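Local coordinates for protein putative hemolysin (Streptococcus mutans UA159, PDB 2RK5) that is a putative hemolysin, a membrane protein of the UPF0053 family that may bind flavin adenine dinucleotide, represented here by its transporter-associated domain, at residues 60-72 / 76-86. Residues are numbered along the deposited sequence; the frame is centred on the assembly and turned at random. Where two conformers were deposited one is given.
Sequences ESNGKHLELINDK and GRVTKLKILVS
E67 and L84 form one of the hydrogen-bonded pairs of an antiparallel beta hairpin, built from strands 64-74 and 77-85 of the sheet in this transporter-associated domain. Strand 56-61 flanks the hairpin beyond 64-74, and strand 9-13 beyond 77-85. E67 N donates to L84 O (2.9 Å) and L84 N returns the bond to E67 O; I69 and K82 repeat the exchange. At the open end S86 N reaches H65 O at 2.7 Å, while S86 OG, set beside its own backbone N (chi1 -62°), accepts a hydrogen bond from H65 N at 2.9 Å and does the work of a main-chain carbonyl.

Apolar side chains pack on both faces. On the buried one L66 CD2 lies against V85 CG2 (3.7 Å), and L68 CG touches I83 CD1, the paired side chains running side by side. On the other face I69 sends CG1 away from its carbonyl carbon (chi1 -44°) and its CD1 meets L84 CD2 at 3.7 Å, the two side chains crossing at a slant; the extended E67 lies alongside L84.

Two classic beta bulges lie near the turn: D71 and K72 face K80, shifting the register by one, and T79 and K80 face K72. T79 N and, weakly, K80 N both donate to K72 O. D71 N (2.9 Å) and K72 N (3.1 Å) converge on K80 O, both from the same face of its carbonyl plane and about 35° out of it.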
ATOM      1  N   GLU A  60     -19.621   8.679   0.743  1.00 13.36           N
ATOM      2  CA  GLU A  60     -20.686   9.386   0.056  1.00 14.51           C
ATOM      3  C   GLU A  60     -20.110  10.621  -0.611  1.00 13.80           C
ATOM      4  O   GLU A  60     -19.354  11.372   0.010  1.00 13.54           O
ATOM      5  CB  GLU A  60     -21.804   9.805   1.022  1.00 15.00           C
ATOM      6  CG  GLU A  60     -22.891  10.619   0.340  1.00 15.96           C
ATOM      7  CD  GLU A  60     -24.046  10.903   1.266  1.00 19.35           C
ATOM      8  OE1 GLU A  60     -23.929  10.614   2.493  1.00 24.26           O
ATOM      9  OE2 GLU A  60     -25.084  11.407   0.772  1.00 25.83           O
ATOM     10  N   SER A  61     -20.464  10.843  -1.872  1.00 12.88           N
ATOM     11  CA  SER A  61     -19.967  12.004  -2.596  1.00 13.86           C
ATOM     12  C   SER A  61     -20.966  12.436  -3.675  1.00 13.59           C
ATOM     13  O   SER A  61     -21.420  11.625  -4.505  1.00 13.55           O
ATOM     14  CB  SER A  61     -18.606  11.699  -3.227  1.00 14.20           C
ATOM     15  OG  SER A  61     -18.185  12.793  -4.025  1.00 17.76           O
ATOM     16  N   ASN A  62     -21.338  13.714  -3.637  1.00 13.29           N
ATOM     17  CA  ASN A  62     -22.226  14.277  -4.675  1.00 13.25           C
ATOM     18  C   ASN A  62     -23.491  13.456  -4.792  1.00 12.84           C
ATOM     19  O   ASN A  62     -24.018  13.230  -5.881  1.00 12.25           O
ATOM     20  CB  ASN A  62     -21.489  14.419  -6.014  1.00 13.23           C
ATOM     21  CG  ASN A  62     -20.448  15.531  -5.986  1.00 12.79           C
ATOM     22  OD1 ASN A  62     -20.390  16.317  -5.030  1.00 14.75           O
ATOM     23  ND2 ASN A  62     -19.619  15.606  -7.023  1.00 14.86           N
ATOM     24  N   GLY A  63     -23.971  13.029  -3.630  1.00 13.90           N
ATOM     25  CA  GLY A  63     -25.204  12.284  -3.528  1.00 13.89           C
ATOM     26  C   GLY A  63     -25.133  10.833  -3.951  1.00 14.91           C
ATOM     27  O   GLY A  63     -26.146  10.135  -3.919  1.00 16.21           O
ATOM     28  N   LYS A  64     -23.950  10.383  -4.348  1.00 14.57           N
ATOM     29  CA  LYS A  64     -23.722   8.968  -4.645  1.00 14.80           C
ATOM     30  C   LYS A  64     -23.089   8.287  -3.423  1.00 14.12           C
ATOM     31  O   LYS A  64     -22.198   8.866  -2.762  1.00 15.61           O
ATOM     32  CB  LYS A  64     -22.772   8.788  -5.829  1.00 16.62           C
ATOM     33  CG  LYS A  64     -23.270   9.308  -7.189  1.00 20.14           C
ATOM     34  CD  LYS A  64     -22.576  10.667  -7.436  1.00 21.44           C
ATOM     35  CE  LYS A  64     -23.119  11.413  -8.579  1.00 22.76           C
ATOM     36  NZ  LYS A  64     -22.873  12.855  -8.501  1.00 19.16           N
ATOM     37  N   HIS A  65     -23.569   7.087  -3.094  0.50 13.93           N
ATOM     38  CA  HIS A  65     -22.894   6.237  -2.122  0.50 13.25           C
ATOM     39  C   HIS A  65     -22.035   5.277  -2.921  0.50 12.50           C
ATOM     40  O   HIS A  65     -22.510   4.677  -3.861  0.50 12.01           O
ATOM     41  CB  HIS A  65     -23.881   5.449  -1.262  0.50 14.09           C
ATOM     42  CG  HIS A  65     -23.234   4.398  -0.411  0.50 14.69           C
ATOM     43  ND1 HIS A  65     -22.922   4.590   0.919  0.50 17.22           N
ATOM     44  CD2 HIS A  65     -22.850   3.134  -0.705  0.50 16.69           C
ATOM     45  CE1 HIS A  65     -22.372   3.490   1.401  0.50 17.42           C
ATOM     46  NE2 HIS A  65     -22.305   2.594   0.432  0.50 17.26           N
ATOM     47  N   LEU A  66     -20.758   5.184  -2.565  1.00 11.20           N
ATOM     48  CA  LEU A  66     -19.815   4.287  -3.229  1.00 11.46           C
ATOM     49  C   LEU A  66     -19.330   3.275  -2.204  1.00 10.77           C
ATOM     50  O   LEU A  66     -18.981   3.636  -1.077  1.00 10.77           O
ATOM     51  CB  LEU A  66     -18.607   5.058  -3.724  1.00 11.78           C
ATOM     52  CG  LEU A  66     -18.796   6.203  -4.716  1.00 15.41           C
ATOM     53  CD1 LEU A  66     -17.442   6.817  -5.115  1.00 18.05           C
ATOM     54  CD2 LEU A  66     -19.504   5.724  -5.897  1.00 17.86           C
ATOM     55  N   GLU A  67     -19.258   2.021  -2.629  1.00  9.75           N
ATOM     56  CA  GLU A  67     -18.606   0.971  -1.838  1.00  9.37           C
ATOM     57  C   GLU A  67     -17.394   0.504  -2.644  1.00  8.50           C
ATOM     58  O   GLU A  67     -17.536   0.097  -3.794  1.00  9.59           O
ATOM     59  CB  GLU A  67     -19.548  -0.195  -1.526  1.00  9.87           C
ATOM     60  CG  GLU A  67     -18.886  -1.272  -0.690  1.00 10.47           C
ATOM     61  CD  GLU A  67     -19.787  -2.445  -0.354  1.00 10.51           C
ATOM     62  OE1 GLU A  67     -20.856  -2.563  -0.955  1.00 13.82           O
ATOM     63  OE2 GLU A  67     -19.386  -3.271   0.488  1.00 16.93           O
ATOM     64  N   LEU A  68     -16.210   0.598  -2.046  1.00  8.83           N
ATOM     65  CA  LEU A  68     -14.953   0.223  -2.701  1.00  9.83           C
ATOM     66  C   LEU A  68     -14.448  -1.060  -2.043  1.00  9.34           C
ATOM     67  O   LEU A  68     -14.359  -1.122  -0.826  1.00  9.32           O
ATOM     68  CB  LEU A  68     -13.911   1.310  -2.533  1.00  9.21           C
ATOM     69  CG  LEU A  68     -14.045   2.639  -3.260  1.00 11.94           C
ATOM     70  CD1 LEU A  68     -15.326   3.296  -2.917  1.00 17.13           C
ATOM     71  CD2 LEU A  68     -12.878   3.527  -2.858  1.00 12.23           C
ATOM     72  N   ILE A  69     -14.107  -2.052  -2.863  1.00  8.90           N
ATOM     73  CA  ILE A  69     -13.642  -3.350  -2.385  1.00  9.74           C
ATOM     74  C   ILE A  69     -12.445  -3.794  -3.203  1.00  8.95           C
ATOM     75  O   ILE A  69     -12.450  -3.680  -4.417  1.00  9.17           O
ATOM     76  CB  ILE A  69     -14.726  -4.443  -2.504  1.00  9.86           C
ATOM     77  CG1 ILE A  69     -16.095  -3.959  -2.030  1.00 12.26           C
ATOM     78  CG2 ILE A  69     -14.311  -5.668  -1.684  1.00 11.11           C
ATOM     79  CD1 ILE A  69     -17.213  -5.008  -2.255  1.00 12.22           C
ATOM     80  N   ASN A  70     -11.424  -4.339  -2.552  1.00  8.48           N
ATOM     81  CA  ASN A  70     -10.289  -4.835  -3.329  1.00  8.96           C
ATOM     82  C   ASN A  70     -10.737  -5.962  -4.238  1.00  8.42           C
ATOM     83  O   ASN A  70     -11.478  -6.867  -3.811  1.00  9.12           O
ATOM     84  CB  ASN A  70      -9.144  -5.293  -2.447  1.00  9.34           C
ATOM     85  CG  ASN A  70      -9.569  -6.299  -1.418  1.00  8.90           C
ATOM     86  OD1 ASN A  70     -10.378  -5.964  -0.571  1.00  9.53           O
ATOM     87  ND2 ASN A  70      -8.979  -7.509  -1.439  1.00  9.13           N
ATOM     88  N   ASP A  71     -10.281  -5.900  -5.490  1.00  9.27           N
ATOM     89  CA  ASP A  71     -10.472  -6.987  -6.438  1.00  9.96           C
ATOM     90  C   ASP A  71      -9.173  -7.718  -6.775  1.00  9.91           C
ATOM     91  O   ASP A  71      -9.197  -8.905  -7.082  1.00 12.21           O
ATOM     92  CB  ASP A  71     -11.129  -6.446  -7.709  1.00 10.20           C
ATOM     93  CG  ASP A  71     -11.307  -7.504  -8.786  1.00 14.05           C
ATOM     94  OD1 ASP A  71     -12.208  -8.349  -8.656  1.00 18.77           O
ATOM     95  OD2 ASP A  71     -10.536  -7.469  -9.785  1.00 20.71           O
ATOM     96  N   LYS A  72      -8.043  -7.022  -6.730  1.00  9.72           N
ATOM     97  CA  LYS A  72      -6.746  -7.671  -6.957  1.00 10.49           C
ATOM     98  C   LYS A  72      -5.694  -6.907  -6.164  1.00 10.21           C
ATOM     99  O   LYS A  72      -5.715  -5.672  -6.162  1.00 10.62           O
ATOM    100  CB  LYS A  72      -6.383  -7.669  -8.436  1.00 11.96           C
ATOM    101  CG  LYS A  72      -5.081  -8.331  -8.786  1.00 15.11           C
ATOM    102  CD  LYS A  72      -5.167  -9.789  -8.636  1.00 19.43           C
ATOM    103  CE  LYS A  72      -4.092 -10.543  -9.403  1.00 21.09           C
ATOM    104  NZ  LYS A  72      -4.174 -12.016  -9.123  1.00 23.66           N
ATOM    105  N   GLY A  76       1.402  -5.807  -1.886  1.00 16.47           N
ATOM    106  CA  GLY A  76       0.867  -4.709  -1.062  1.00 17.00           C
ATOM    107  C   GLY A  76       0.162  -3.592  -1.815  1.00 18.04           C
ATOM    108  O   GLY A  76      -0.308  -2.598  -1.215  1.00 21.71           O
ATOM    109  N   ARG A  77       0.099  -3.695  -3.137  0.50 16.88           N
ATOM    110  CA  ARG A  77      -0.604  -2.680  -3.914  0.50 15.78           C
ATOM    111  C   ARG A  77      -1.984  -3.225  -4.265  0.50 14.84           C
ATOM    112  O   ARG A  77      -2.094  -4.325  -4.772  0.50 13.18           O
ATOM    113  CB  ARG A  77       0.172  -2.325  -5.189  0.50 16.01           C
ATOM    114  CG  ARG A  77      -0.174  -0.948  -5.750  0.50 17.06           C
ATOM    115  CD  ARG A  77       0.115   0.177  -4.759  0.50 17.39           C
ATOM    116  NE  ARG A  77      -0.520   1.430  -5.172  0.50 14.67           N
ATOM    117  CZ  ARG A  77      -0.696   2.508  -4.402  0.50 13.74           C
ATOM    118  NH1 ARG A  77      -0.341   2.517  -3.120  0.50 13.53           N
ATOM    119  NH2 ARG A  77      -1.240   3.591  -4.915  0.50 14.33           N
ATOM    120  N   VAL A  78      -3.043  -2.459  -3.999  1.00 14.58           N
ATOM    121  CA  VAL A  78      -4.338  -2.780  -4.582  1.00 13.98           C
ATOM    122  C   VAL A  78      -4.262  -2.315  -6.019  1.00 13.48           C
ATOM    123  O   VAL A  78      -4.203  -1.115  -6.308  1.00 15.06           O
ATOM    124  CB  VAL A  78      -5.470  -2.073  -3.850  1.00 13.37           C
ATOM    125  CG1 VAL A  78      -6.801  -2.574  -4.377  1.00 14.70           C
ATOM    126  CG2 VAL A  78      -5.349  -2.346  -2.352  1.00 17.08           C
ATOM    127  N   THR A  79      -4.307  -3.252  -6.943  1.00 11.61           N
ATOM    128  CA  THR A  79      -4.186  -2.938  -8.368  1.00 11.54           C
ATOM    129  C   THR A  79      -5.540  -2.866  -9.111  1.00 10.40           C
ATOM    130  O   THR A  79      -5.612  -2.263 -10.195  1.00 10.05           O
ATOM    131  CB  THR A  79      -3.272  -3.939  -9.047  1.00 12.04           C
ATOM    132  OG1 THR A  79      -3.837  -5.233  -8.914  1.00 12.89           O
ATOM    133  CG2 THR A  79      -1.911  -3.921  -8.394  1.00 12.20           C
ATOM    134  N   LYS A  80      -6.581  -3.481  -8.556  1.00 10.70           N
ATOM    135  CA  LYS A  80      -7.942  -3.398  -9.090  1.00 10.85           C
ATOM    136  C   LYS A  80      -8.917  -3.303  -7.954  1.00  9.73           C
ATOM    137  O   LYS A  80      -8.748  -3.968  -6.931  1.00  9.68           O
ATOM    138  CB  LYS A  80      -8.308  -4.592  -9.952  1.00 11.64           C
ATOM    139  CG  LYS A  80      -7.534  -4.698 -11.249  1.00 13.95           C
ATOM    140  CD  LYS A  80      -8.093  -5.763 -12.206  1.00 15.71           C
ATOM    141  CE  LYS A  80      -7.225  -5.856 -13.489  1.00 17.24           C
ATOM    142  NZ  LYS A  80      -7.618  -6.962 -14.427  1.00 20.83           N
ATOM    143  N   LEU A  81      -9.920  -2.448  -8.139  1.00  8.63           N
ATOM    144  CA  LEU A  81     -10.992  -2.265  -7.173  1.00  9.90           C
ATOM    145  C   LEU A  81     -12.334  -2.518  -7.832  1.00  9.10           C
ATOM    146  O   LEU A  81     -12.536  -2.155  -8.987  1.00  9.89           O
ATOM    147  CB  LEU A  81     -11.008  -0.837  -6.645  1.00 10.08           C
ATOM    148  CG  LEU A  81      -9.975  -0.407  -5.616  1.00 11.03           C
ATOM    149  CD1 LEU A  81     -10.019   1.127  -5.478  1.00 17.32           C
ATOM    150  CD2 LEU A  81     -10.284  -1.044  -4.251  1.00 17.39           C
ATOM    151  N   LYS A  82     -13.259  -3.092  -7.070  1.00  9.16           N
ATOM    152  CA  LYS A  82     -14.665  -3.141  -7.413  1.00 10.55           C
ATOM    153  C   LYS A  82     -15.361  -1.935  -6.791  1.00  9.78           C
ATOM    154  O   LYS A  82     -15.153  -1.654  -5.617  1.00 10.46           O
ATOM    155  CB  LYS A  82     -15.289  -4.410  -6.870  1.00 11.67           C
ATOM    156  CG  LYS A  82     -16.697  -4.673  -7.350  1.00 13.03           C
ATOM    157  CD  LYS A  82     -17.218  -5.971  -6.738  1.00 14.33           C
ATOM    158  CE  LYS A  82     -18.383  -6.501  -7.479  1.00 18.84           C
ATOM    159  NZ  LYS A  82     -18.685  -7.898  -7.020  1.00 22.90           N
ATOM    160  N   ILE A  83     -16.163  -1.229  -7.582  1.00  9.58           N
ATOM    161  CA  ILE A  83     -16.906  -0.045  -7.122  1.00 10.15           C
ATOM    162  C   ILE A  83     -18.370  -0.329  -7.328  1.00 10.74           C
ATOM    163  O   ILE A  83     -18.786  -0.637  -8.431  1.00 11.10           O
ATOM    164  CB  ILE A  83     -16.554   1.212  -7.955  1.00  9.86           C
ATOM    165  CG1 ILE A  83     -15.041   1.347  -8.074  1.00 11.44           C
ATOM    166  CG2 ILE A  83     -17.224   2.475  -7.366  1.00 12.05           C
ATOM    167  CD1 ILE A  83     -14.287   1.648  -6.816  1.00 11.98           C
ATOM    168  N   LEU A  84     -19.142  -0.236  -6.252  1.00 11.05           N
ATOM    169  CA  LEU A  84     -20.599  -0.362  -6.345  1.00 11.71           C
ATOM    170  C   LEU A  84     -21.211   0.991  -6.034  1.00 12.33           C
ATOM    171  O   LEU A  84     -20.894   1.602  -4.988  1.00 11.50           O
ATOM    172  CB  LEU A  84     -21.094  -1.384  -5.326  1.00 11.91           C
ATOM    173  CG  LEU A  84     -20.584  -2.833  -5.423  1.00 15.47           C
ATOM    174  CD1 LEU A  84     -20.259  -3.232  -6.819  1.00 18.77           C
ATOM    175  CD2 LEU A  84     -19.436  -3.087  -4.516  1.00 17.69           C
ATOM    176  N   VAL A  85     -22.062   1.471  -6.943  1.00 13.11           N
ATOM    177  CA  VAL A  85     -22.654   2.796  -6.799  1.00 14.74           C
ATOM    178  C   VAL A  85     -24.115   2.696  -6.374  1.00 15.65           C
ATOM    179  O   VAL A  85     -24.888   1.900  -6.937  1.00 16.87           O
ATOM    180  CB  VAL A  85     -22.551   3.615  -8.103  1.00 14.79           C
ATOM    181  CG1 VAL A  85     -23.078   5.027  -7.887  1.00 17.06           C
ATOM    182  CG2 VAL A  85     -21.078   3.687  -8.590  1.00 14.31           C
ATOM    183  N   SER A  86     -24.438   3.512  -5.370  1.00 16.28           N
ATOM    184  CA  SER A  86     -25.678   3.528  -4.585  1.00 18.80           C
ATOM    185  C   SER A  86     -26.421   2.252  -4.410  1.00 21.00           C
ATOM    186  O   SER A  86     -25.846   1.354  -3.789  1.00 24.72           O
ATOM    187  CB  SER A  86     -26.505   4.744  -4.934  1.00 19.19           C
ATOM    188  OG  SER A  86     -25.707   5.848  -4.580  1.00 16.83           O
TER